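Local coordinates for protein fructose-bisphosphate aldolase (Plasmodium falciparum, PDB 4TR9) that belongs to the class I fructose-bisphosphate aldolase family, adopts a TIM-barrel fold and here holds N'-[(E)-(2,4-dichlorophenyl)methylidene]-3,4-dihydroxybenzohydrazide in its pocket, at residues Arg49-Leu55 against Leu317-Gly322; Phe70-Gly76 against Leu102-Ile108; Ile121-Glu127 against Lys165-Ser170. All coordinates share one frame; numbering follows the deposited sequence.

Contact 1. Residues Arg49-Leu55 against Leu317-Gly322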
loop_
_atom_site.group_PDB
_atom_site.type_symbol
_atom_site.label_atom_id
_atom_site.label_comp_id
_atom_site.label_asym_id
_atom_site.label_seq_id
_atom_site.Cartn_x
_atom_site.Cartn_y
_atom_site.Cartn_z
ATOM N N ARG A 49 10.680 -22.177 -33.576
ATOM C CA ARG A 49 10.651 -23.618 -33.357
ATOM C C ARG A 49 10.767 -24.362 -34.682
ATOM O O ARG A 49 11.531 -25.319 -34.801
ATOM C CB ARG A 49 9.370 -24.027 -32.629
ATOM C CG ARG A 49 9.176 -23.324 -31.300
ATOM C CD ARG A 49 10.329 -23.614 -30.358
ATOM N NE ARG A 49 10.477 -22.572 -29.348
ATOM C CZ ARG A 49 11.353 -21.576 -29.427
ATOM N NH1 ARG A 49 11.418 -20.669 -28.463
ATOM N NH2 ARG A 49 12.169 -21.491 -30.470
ATOM N N PHE A 50 10.008 -23.914 -35.677
ATOM C CA PHE A 50 10.035 -24.533 -36.996
ATOM C C PHE A 50 11.379 -24.313 -37.686
ATOM O O PHE A 50 11.806 -25.127 -38.505
ATOM C CB PHE A 50 8.900 -23.993 -37.868
ATOM C CG PHE A 50 7.542 -24.522 -37.497
ATOM C CD1 PHE A 50 7.412 -25.586 -36.620
ATOM C CD2 PHE A 50 6.395 -23.959 -38.035
ATOM C CE1 PHE A 50 6.163 -26.076 -36.280
ATOM C CE2 PHE A 50 5.144 -24.446 -37.700
ATOM C CZ PHE A 50 5.029 -25.506 -36.822
ATOM N N ASP A 51 12.042 -23.211 -37.347
ATOM C CA ASP A 51 13.341 -22.888 -37.928
ATOM C C ASP A 51 14.421 -23.862 -37.469
ATOM O O ASP A 51 15.334 -24.190 -38.227
ATOM C CB ASP A 51 13.747 -21.456 -37.570
ATOM C CG ASP A 51 12.828 -20.418 -38.182
ATOM O OD1 ASP A 51 12.243 -20.695 -39.251
ATOM O OD2 ASP A 51 12.688 -19.325 -37.593
ATOM N N ASN A 52 14.312 -24.321 -36.226
ATOM C CA ASN A 52 15.291 -25.242 -35.658
ATOM C C ASN A 52 15.258 -26.610 -36.331
ATOM O O ASN A 52 16.293 -27.252 -36.501
ATOM C CB ASN A 52 15.066 -25.396 -34.154
ATOM C CG ASN A 52 15.294 -24.103 -33.395
ATOM O OD1 ASN A 52 16.056 -23.240 -33.833
ATOM N ND2 ASN A 52 14.635 -23.964 -32.251
ATOM N N ILE A 53 14.063 -27.051 -36.711
ATOM C CA ILE A 53 13.907 -28.328 -37.395
ATOM C C ILE A 53 13.829 -28.132 -38.904
ATOM O O ILE A 53 13.450 -29.045 -39.637
ATOM C CB ILE A 53 12.649 -29.078 -36.919
ATOM C CG1 ILE A 53 11.402 -28.220 -37.138
ATOM C CG2 ILE A 53 12.787 -29.471 -35.457
ATOM C CD1 ILE A 53 10.113 -28.899 -36.728
ATOM N N LYS A 54 14.195 -26.931 -39.352
ATOM C CA LYS A 54 14.187 -26.577 -40.770
ATOM C C LYS A 54 12.812 -26.807 -41.387
ATOM O O LYS A 54 12.609 -27.746 -42.156
ATOM C CB LYS A 54 15.255 -27.366 -41.536
ATOM C CG LYS A 54 16.642 -26.733 -41.510
ATOM C CD LYS A 54 17.251 -26.745 -40.115
ATOM C CE LYS A 54 18.470 -25.844 -40.037
ATOM N NZ LYS A 54 19.035 -25.800 -38.661
ATOM N N LEU A 55 11.874 -25.935 -41.037
ATOM C CA LEU A 55 10.497 -26.056 -41.491
ATOM C C LEU A 55 9.894 -24.675 -41.714
ATOM O O LEU A 55 10.070 -23.774 -40.893
ATOM C CB LEU A 55 9.669 -26.844 -40.475
ATOM C CG LEU A 55 8.179 -27.020 -40.766
ATOM C CD1 LEU A 55 7.973 -27.802 -42.053
ATOM C CD2 LEU A 55 7.488 -27.705 -39.597
ATOM N N LEU A 317 9.201 -32.080 -31.692
ATOM C CA LEU A 317 9.524 -31.341 -32.906
ATOM C C LEU A 317 10.731 -31.938 -33.625
ATOM O O LEU A 317 10.753 -32.018 -34.853
ATOM C CB LEU A 317 9.785 -29.870 -32.574
ATOM C CG LEU A 317 8.559 -29.003 -32.285
ATOM C CD1 LEU A 317 8.939 -27.798 -31.442
ATOM C CD2 LEU A 317 7.919 -28.556 -33.589
ATOM N N ASN A 318 11.729 -32.357 -32.854
ATOM C CA ASN A 318 12.933 -32.957 -33.418
ATOM C C ASN A 318 12.644 -34.289 -34.098
ATOM O O ASN A 318 13.283 -34.643 -35.089
ATOM C CB ASN A 318 13.995 -33.149 -32.334
ATOM C CG ASN A 318 14.508 -31.836 -31.780
ATOM O OD1 ASN A 318 14.634 -30.850 -32.507
ATOM N ND2 ASN A 318 14.808 -31.816 -30.488
ATOM N N THR A 319 11.680 -35.025 -33.558
ATOM C CA THR A 319 11.304 -36.319 -34.112
ATOM C C THR A 319 10.408 -36.147 -35.335
ATOM O O THR A 319 10.570 -36.838 -36.341
ATOM C CB THR A 319 10.580 -37.188 -33.066
ATOM O OG1 THR A 319 11.405 -37.326 -31.904
ATOM C CG2 THR A 319 10.274 -38.565 -33.630
ATOM N N TRP A 320 9.471 -35.211 -35.240
ATOM C CA TRP A 320 8.512 -34.959 -36.309
ATOM C C TRP A 320 9.177 -34.363 -37.548
ATOM O O TRP A 320 9.067 -34.916 -38.644
ATOM C CB TRP A 320 7.403 -34.034 -35.805
ATOM C CG TRP A 320 6.389 -33.672 -36.838
ATOM C CD1 TRP A 320 5.702 -34.527 -37.650
ATOM C CD2 TRP A 320 5.923 -32.355 -37.158
ATOM N NE1 TRP A 320 4.846 -33.823 -38.462
ATOM C CE2 TRP A 320 4.962 -32.488 -38.179
ATOM C CE3 TRP A 320 6.230 -31.076 -36.681
ATOM C CZ2 TRP A 320 4.306 -31.391 -38.733
ATOM C CZ3 TRP A 320 5.577 -29.989 -37.234
ATOM C CH2 TRP A 320 4.627 -30.153 -38.249
ATOM N N GLN A 321 9.864 -33.238 -37.362
ATOM C CA GLN A 321 10.562 -32.539 -38.443
ATOM C C GLN A 321 9.648 -32.191 -39.617
ATOM O O GLN A 321 10.085 -32.173 -40.768
ATOM C CB GLN A 321 11.749 -33.369 -38.943
ATOM C CG GLN A 321 12.968 -33.318 -38.038
ATOM C CD GLN A 321 14.148 -34.077 -38.611
ATOM O OE1 GLN A 321 13.985 -34.948 -39.466
ATOM N NE2 GLN A 321 15.346 -33.746 -38.145
ATOM N N GLY A 322 8.382 -31.915 -39.319
ATOM C CA GLY A 322 7.435 -31.484 -40.332
ATOM C C GLY A 322 7.094 -32.533 -41.374
ATOM O O GLY A 322 6.626 -32.200 -42.462
#

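Contact 2. Residues Phe70-Gly76 against Leu102-Ile108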
loop_
_atom_site.group_PDB
_atom_site.type_symbol
_atom_site.label_atom_id
_atom_site.label_comp_id
_atom_site.label_asym_id
_atom_site.label_seq_id
_atom_site.Cartn_x
_atom_site.Cartn_y
_atom_site.Cartn_z
ATOM N N PHE A 70 -2.608 -32.590 -30.225
ATOM C CA PHE A 70 -3.940 -32.765 -29.656
ATOM C C PHE A 70 -4.612 -34.035 -30.166
ATOM O O PHE A 70 -5.555 -34.535 -29.554
ATOM C CB PHE A 70 -4.813 -31.546 -29.967
ATOM C CG PHE A 70 -4.175 -30.233 -29.601
ATOM C CD1 PHE A 70 -3.283 -30.147 -28.544
ATOM C CD2 PHE A 70 -4.465 -29.085 -30.320
ATOM C CE1 PHE A 70 -2.691 -28.946 -28.212
ATOM C CE2 PHE A 70 -3.876 -27.879 -29.990
ATOM C CZ PHE A 70 -2.987 -27.811 -28.937
ATOM N N GLY A 71 -4.121 -34.554 -31.286
ATOM C CA GLY A 71 -4.676 -35.760 -31.872
ATOM C C GLY A 71 -4.024 -37.019 -31.336
ATOM O O GLY A 71 -4.280 -38.118 -31.826
ATOM N N THR A 72 -3.177 -36.856 -30.324
ATOM C CA THR A 72 -2.473 -37.982 -29.723
ATOM C C THR A 72 -3.414 -38.844 -28.886
ATOM O O THR A 72 -3.911 -38.409 -27.847
ATOM C CB THR A 72 -1.307 -37.510 -28.839
ATOM O OG1 THR A 72 -0.382 -36.753 -29.630
ATOM C CG2 THR A 72 -0.586 -38.700 -28.229
ATOM N N LYS A 73 -3.651 -40.067 -29.348
ATOM C CA LYS A 73 -4.535 -40.993 -28.650
ATOM C C LYS A 73 -3.930 -41.444 -27.324
ATOM O O LYS A 73 -2.893 -42.106 -27.296
ATOM C CB LYS A 73 -4.841 -42.207 -29.533
ATOM C CG LYS A 73 -5.663 -41.876 -30.772
ATOM C CD LYS A 73 -5.886 -43.104 -31.644
ATOM C CE LYS A 73 -4.608 -43.532 -32.350
ATOM N NZ LYS A 73 -4.143 -42.512 -33.331
ATOM N N GLY A 74 -4.583 -41.072 -26.226
ATOM C CA GLY A 74 -4.137 -41.464 -24.903
ATOM C C GLY A 74 -3.441 -40.347 -24.149
ATOM O O GLY A 74 -2.879 -40.567 -23.076
ATOM N N LEU A 75 -3.483 -39.142 -24.710
ATOM C CA LEU A 75 -2.834 -37.987 -24.101
ATOM C C LEU A 75 -3.577 -37.526 -22.850
ATOM O O LEU A 75 -2.989 -36.921 -21.954
ATOM C CB LEU A 75 -2.738 -36.837 -25.108
ATOM C CG LEU A 75 -1.940 -35.608 -24.667
ATOM C CD1 LEU A 75 -0.474 -35.964 -24.471
ATOM C CD2 LEU A 75 -2.094 -34.472 -25.667
ATOM N N GLY A 76 -4.871 -37.824 -22.795
ATOM C CA GLY A 76 -5.715 -37.384 -21.698
ATOM C C GLY A 76 -5.388 -38.024 -20.364
ATOM O O GLY A 76 -5.847 -37.564 -19.318
ATOM N N LEU A 102 -10.714 -32.246 -30.888
ATOM C CA LEU A 102 -9.659 -33.218 -30.617
ATOM C C LEU A 102 -9.375 -33.293 -29.121
ATOM O O LEU A 102 -9.047 -34.355 -28.592
ATOM C CB LEU A 102 -8.381 -32.859 -31.377
ATOM C CG LEU A 102 -8.461 -32.846 -32.905
ATOM C CD1 LEU A 102 -7.112 -32.486 -33.508
ATOM C CD2 LEU A 102 -8.948 -34.187 -33.432
ATOM N N LEU A 103 -9.506 -32.156 -28.444
ATOM C CA LEU A 103 -9.287 -32.091 -27.005
ATOM C C LEU A 103 -10.481 -32.653 -26.243
ATOM O O LEU A 103 -10.320 -33.290 -25.201
ATOM C CB LEU A 103 -9.018 -30.649 -26.570
ATOM C CG LEU A 103 -7.787 -29.977 -27.182
ATOM C CD1 LEU A 103 -7.675 -28.537 -26.710
ATOM C CD2 LEU A 103 -6.527 -30.757 -26.841
ATOM N N HIS A 104 -11.678 -32.412 -26.769
ATOM C CA HIS A 104 -12.907 -32.895 -26.148
ATOM C C HIS A 104 -12.960 -34.418 -26.119
ATOM O O HIS A 104 -13.435 -35.014 -25.152
ATOM C CB HIS A 104 -14.132 -32.347 -26.885
ATOM C CG HIS A 104 -14.395 -30.897 -26.623
ATOM N ND1 HIS A 104 -15.373 -30.186 -27.286
ATOM C CD2 HIS A 104 -13.814 -30.024 -25.765
ATOM C CE1 HIS A 104 -15.381 -28.939 -26.851
ATOM N NE2 HIS A 104 -14.444 -28.814 -25.928
ATOM N N ASN A 105 -12.471 -35.043 -27.185
ATOM C CA ASN A 105 -12.478 -36.497 -27.286
ATOM C C ASN A 105 -11.462 -37.142 -26.351
ATOM O O ASN A 105 -11.595 -38.309 -25.986
ATOM C CB ASN A 105 -12.207 -36.930 -28.728
ATOM C CG ASN A 105 -13.256 -36.417 -29.697
ATOM O OD1 ASN A 105 -14.410 -36.206 -29.327
ATOM N ND2 ASN A 105 -12.858 -36.213 -30.948
ATOM N N GLU A 106 -10.450 -36.375 -25.962
ATOM C CA GLU A 106 -9.393 -36.893 -25.102
ATOM C C GLU A 106 -9.484 -36.360 -23.675
ATOM O O GLU A 106 -8.494 -36.378 -22.943
ATOM C CB GLU A 106 -8.021 -36.559 -25.691
ATOM C CG GLU A 106 -7.492 -37.603 -26.659
ATOM C CD GLU A 106 -7.051 -38.874 -25.956
ATOM O OE1 GLU A 106 -6.809 -38.826 -24.731
ATOM O OE2 GLU A 106 -6.946 -39.920 -26.629
ATOM N N ASN A 107 -10.670 -35.889 -23.293
ATOM C CA ASN A 107 -10.921 -35.391 -21.940
ATOM C C ASN A 107 -9.994 -34.231 -21.574
ATOM O O ASN A 107 -9.668 -34.022 -20.405
ATOM C CB ASN A 107 -10.782 -36.533 -20.922
ATOM C CG ASN A 107 -11.371 -36.191 -19.564
ATOM O OD1 ASN A 107 -12.259 -35.346 -19.452
ATOM N ND2 ASN A 107 -10.871 -36.846 -18.521
ATOM N N ILE A 108 -9.571 -33.475 -22.582
ATOM C CA ILE A 108 -8.657 -32.359 -22.364
ATOM C C ILE A 108 -9.390 -31.022 -22.433
ATOM O O ILE A 108 -10.080 -30.729 -23.410
ATOM C CB ILE A 108 -7.507 -32.365 -23.387
ATOM C CG1 ILE A 108 -6.727 -33.679 -23.304
ATOM C CG2 ILE A 108 -6.577 -31.183 -23.153
ATOM C CD1 ILE A 108 -5.563 -33.764 -24.266
HETATM O O HOH W 1 -7.598 -36.384 -29.713
#

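Contact 3. Residues Ile121-Glu127 against Lys165-Ser170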
loop_
_atom_site.group_PDB
_atom_site.type_symbol
_atom_site.label_atom_id
_atom_site.label_comp_id
_atom_site.label_asym_id
_atom_site.label_seq_id
_atom_site.Cartn_x
_atom_site.Cartn_y
_atom_site.Cartn_z
ATOM N N ILE A 121 8.172 -0.709 -19.236
ATOM C CA ILE A 121 7.635 0.277 -18.309
ATOM C C ILE A 121 8.509 1.522 -18.322
ATOM O O ILE A 121 9.722 1.429 -18.134
ATOM C CB ILE A 121 7.553 -0.264 -16.869
ATOM C CG1 ILE A 121 6.673 -1.512 -16.809
ATOM C CG2 ILE A 121 7.020 0.805 -15.927
ATOM C CD1 ILE A 121 6.560 -2.109 -15.422
ATOM N N PRO A 122 7.898 2.692 -18.561
ATOM C CA PRO A 122 8.624 3.965 -18.510
ATOM C C PRO A 122 9.297 4.174 -17.157
ATOM O O PRO A 122 8.801 3.668 -16.147
ATOM C CB PRO A 122 7.526 5.005 -18.744
ATOM C CG PRO A 122 6.478 4.273 -19.508
ATOM C CD PRO A 122 6.495 2.873 -18.970
ATOM N N CYS A 123 10.415 4.895 -17.153
ATOM C CA CYS A 123 11.174 5.186 -15.936
ATOM C C CYS A 123 11.716 3.922 -15.273
ATOM O O CYS A 123 11.961 3.900 -14.068
ATOM C CB CYS A 123 10.313 5.973 -14.943
ATOM S SG CYS A 123 9.605 7.488 -15.626
ATOM N N THR A 124 11.893 2.869 -16.065
ATOM C CA THR A 124 12.527 1.646 -15.587
ATOM C C THR A 124 13.578 1.186 -16.588
ATOM O O THR A 124 13.619 1.670 -17.719
ATOM C CB THR A 124 11.509 0.505 -15.364
ATOM O OG1 THR A 124 10.884 0.164 -16.607
ATOM C CG2 THR A 124 10.446 0.915 -14.356
ATOM N N ASP A 125 14.425 0.252 -16.170
ATOM C CA ASP A 125 15.458 -0.275 -17.052
ATOM C C ASP A 125 14.927 -1.463 -17.847
ATOM O O ASP A 125 15.268 -2.612 -17.569
ATOM C CB ASP A 125 16.698 -0.677 -16.252
ATOM C CG ASP A 125 17.851 -1.105 -17.140
ATOM O OD1 ASP A 125 17.937 -0.611 -18.284
ATOM O OD2 ASP A 125 18.669 -1.936 -16.694
ATOM N N GLU A 126 14.080 -1.164 -18.829
ATOM C CA GLU A 126 13.503 -2.169 -19.720
ATOM C C GLU A 126 12.763 -3.283 -18.980
ATOM O O GLU A 126 12.733 -4.424 -19.439
ATOM C CB GLU A 126 14.590 -2.778 -20.610
ATOM C CG GLU A 126 15.250 -1.786 -21.554
ATOM C CD GLU A 126 16.287 -2.436 -22.449
ATOM O OE1 GLU A 126 16.550 -3.646 -22.278
ATOM O OE2 GLU A 126 16.839 -1.737 -23.325
ATOM N N GLU A 127 12.170 -2.952 -17.838
ATOM C CA GLU A 127 11.331 -3.909 -17.126
ATOM C C GLU A 127 9.956 -3.962 -17.785
ATOM O O GLU A 127 9.362 -2.928 -18.087
ATOM C CB GLU A 127 11.220 -3.546 -15.645
ATOM C CG GLU A 127 12.536 -3.677 -14.892
ATOM C CD GLU A 127 12.369 -3.548 -13.391
ATOM O OE1 GLU A 127 12.012 -2.447 -12.920
ATOM O OE2 GLU A 127 12.590 -4.552 -12.681
ATOM N N LYS A 165 16.698 -5.028 -9.444
ATOM C CA LYS A 165 15.587 -5.682 -10.126
ATOM C C LYS A 165 15.185 -6.969 -9.410
ATOM O O LYS A 165 16.046 -7.733 -8.971
ATOM C CB LYS A 165 15.951 -5.982 -11.581
ATOM C CG LYS A 165 16.209 -4.752 -12.432
ATOM C CD LYS A 165 16.494 -5.142 -13.874
ATOM C CE LYS A 165 16.766 -3.921 -14.732
ATOM N NZ LYS A 165 17.028 -4.285 -16.151
ATOM N N PRO A 166 13.870 -7.220 -9.293
ATOM C CA PRO A 166 12.794 -6.352 -9.785
ATOM C C PRO A 166 12.460 -5.210 -8.827
ATOM O O PRO A 166 12.380 -5.420 -7.616
ATOM C CB PRO A 166 11.611 -7.312 -9.912
ATOM C CG PRO A 166 11.849 -8.317 -8.842
ATOM C CD PRO A 166 13.346 -8.484 -8.744
ATOM N N THR A 167 12.271 -4.013 -9.374
ATOM C CA THR A 167 11.914 -2.850 -8.572
ATOM C C THR A 167 10.454 -2.922 -8.138
ATOM O O THR A 167 9.681 -3.713 -8.677
ATOM C CB THR A 167 12.148 -1.538 -9.342
ATOM O OG1 THR A 167 11.283 -1.492 -10.483
ATOM C CG2 THR A 167 13.594 -1.439 -9.802
ATOM N N ASP A 168 10.085 -2.090 -7.168
ATOM C CA ASP A 168 8.721 -2.068 -6.645
ATOM C C ASP A 168 7.701 -1.729 -7.726
ATOM O O ASP A 168 6.596 -2.273 -7.737
ATOM C CB ASP A 168 8.605 -1.065 -5.495
ATOM C CG ASP A 168 9.427 -1.466 -4.288
ATOM O OD1 ASP A 168 9.607 -2.682 -4.064
ATOM O OD2 ASP A 168 9.893 -0.563 -3.562
ATOM N N LEU A 169 8.073 -0.826 -8.628
ATOM C CA LEU A 169 7.203 -0.454 -9.735
ATOM C C LEU A 169 6.961 -1.651 -10.648
ATOM O O LEU A 169 5.843 -1.873 -11.115
ATOM C CB LEU A 169 7.805 0.710 -10.526
ATOM C CG LEU A 169 7.032 1.183 -11.759
ATOM C CD1 LEU A 169 5.591 1.511 -11.399
ATOM C CD2 LEU A 169 7.715 2.388 -12.387
ATOM N N SER A 170 8.014 -2.426 -10.889
ATOM C CA SER A 170 7.915 -3.617 -11.722
ATOM C C SER A 170 7.040 -4.679 -11.068
ATOM O O SER A 170 6.210 -5.305 -11.727
ATOM C CB SER A 170 9.304 -4.190 -12.002
ATOM O OG SER A 170 9.216 -5.425 -12.692
HETATM O O HOH W 2 11.636 -6.834 -13.367
#

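Contact 1. Residues Arg49-Leu55 against Leu317-Gly322
Ile53 and Leu317 are the centre of an almost wholly apolar contact that brings together the C-terminal ends of helices 43-52 and 310-320. These helices follow the adjacent parallel strands 35-39 and 303-308, so the contact joins the first and last beta-alpha units where a TIM barrel closes. The two side chains cross at about a right angle, with Ile53 CD1 3.8 Å from Leu317 CD2. Ile53 places CG1 between its own N and carbonyl carbon (chi1 58°), an arrangement that presents both CG2 and CD1 to the other helix. Leu317 divides its branches: CD1 rests against Arg49 CB, while CD2 also reaches the edge of the Phe50 ring, close to the ring plane, at 4.1 Å from CE1.

A second group of contacts is aromatic. Phe50 CE1 comes to the edge of the Trp320 indole, 4.1 Å from CZ3, and Leu55 fills the angle between the two rings. Leu55 CD2 lies above one face of Phe50, offset toward the rim, and is also 3.8 Å from Trp320 CZ3. Over the centre of the indole sits Gly322 CA, 3.3 Å above the ring plane. The Trp320 ring also meets Tyr65 of helix 59-70.

Polar atoms take a secondary part. Leu317 O has Ile53 CG2 only 3.3 Å away, yet it is used within its own segment, accepting from Gln321 N at 2.9 Å. Arg49 lends the contact its CB and leads its charged end away, where an aromatic side chain of the bound peptide makes a cation-pi interaction with it.

With no hydrogen bond or salt bridge joining the two segments, their association rests on the fit of hydrocarbon and ring surfaces, only part of it fully buried.

Contact 2. Residues Phe70-Gly76 against Leu102-Ile108
The carboxylate of Glu106 is gripped by two backbone amides of the facing loop, one at each oxygen. Gly74 N donates to OE2 at 2.7 Å along a nearly straight path (165°), and Gly76 N donates to OE1 at 2.9 Å with a more bent one (151°). Both donors approach from above the carboxylate plane. A bend at chi2 (-72°) folds the Glu106 chain so that its head meets the type II turn from Thr72 to Leu75, in which Gly74 takes the positive-phi position. Two bonds at separate oxygens should fix the rotation of the group. The same glutamate contributes its backbone, for Gly76 CA makes a CA-H...O contact of 3.2 Å with Glu106 O.

Farther back a single water donates to Phe70 O at 2.8 Å and to Leu102 O at 2.7 Å, bridging two carbonyls that could not bond to each other.

Apolar groups close the inner side. Leu103 CD2 packs obliquely on Phe70, 3.7 Å from its CB. The Leu75 and Ile108 side chains cross at about a right angle, Leu75 CD2 lying 3.8 Å from Ile108 CD1. Beyond them Phe70 and Ile108 both touch Ala82 of strand 79-84.

Helix 99-105 ends in a Schellman motif: Leu103 O accepts from both Glu106 N and Ile108 N, Asn107 has positive phi, and a weak bond runs from Asn107 N to His104 O. The pairing thus joins two neighbouring helix-to-strand loops, those leading into adjacent parallel strands 79-84 and 109-113, at the end of the barrel where the strands begin, as in TIM barrels.

Contact 3. Residues Ile121-Glu127 against Lys165-Ser170
Glu127 and Thr167 make the shortest direct bond here: Thr167 OG1 donates to the syn lone pair of Glu127 OE1 at 2.7 Å. The other oxygen, Glu127 OE2, takes a weak bond from Thr167 N and a water 2.6 Å away that also donates to Ser170 OG. Beside this, Lys165, extended beyond CG, runs past the Glu127 carboxylate to Asp125, where Lys165 NZ donates to Asp125 O at 2.8 Å, in the carbonyl plane. Lys165 NZ also forms a salt bridge with Asp125 OD2 at 2.9 Å, approaching from above the carboxylate plane. Leu169 supplies the apolar part, its CD2 touching Thr124 CG2 at 3.7 Å and Ile121 CG2 at 3.9 Å.

The second shell sets these groups in place. Asp125 centres an inverse gamma turn, and its OD2 is shared with Lys163. Thr167 is the N-cap of helix 168-187, its OG1 also accepting weakly from Ser170 N.

Farther out, Ile121 packs on Arg180 of a second subunit and Pro166 on Val212. The loop between antiparallel strands 118-120 and 128-130 thus lies against the start of helix 168-187, beside helix 206-226.

Overall arrangement
The three contacts sample different parts of one TIM-barrel chain. Contact 1 spans the longest separation, 262 residues, joining helices that follow the neighbouring parallel strands 35-39 and 303-308; contacts 2 and 3 fall in series between its two segments. Contact 2, about 22 Å from contact 1 between centres, ties loops that lead into strands 79-84 and 109-113. Contact 3 lies about 41 Å from contact 2, centre to centre, on the opposite side of the chain's centre, and about 36 Å from contact 1. None touches another. Thus an early and a late part of the barrel meet near the ligand, whereas contact 3 faces neighbouring subunits of the tetramer.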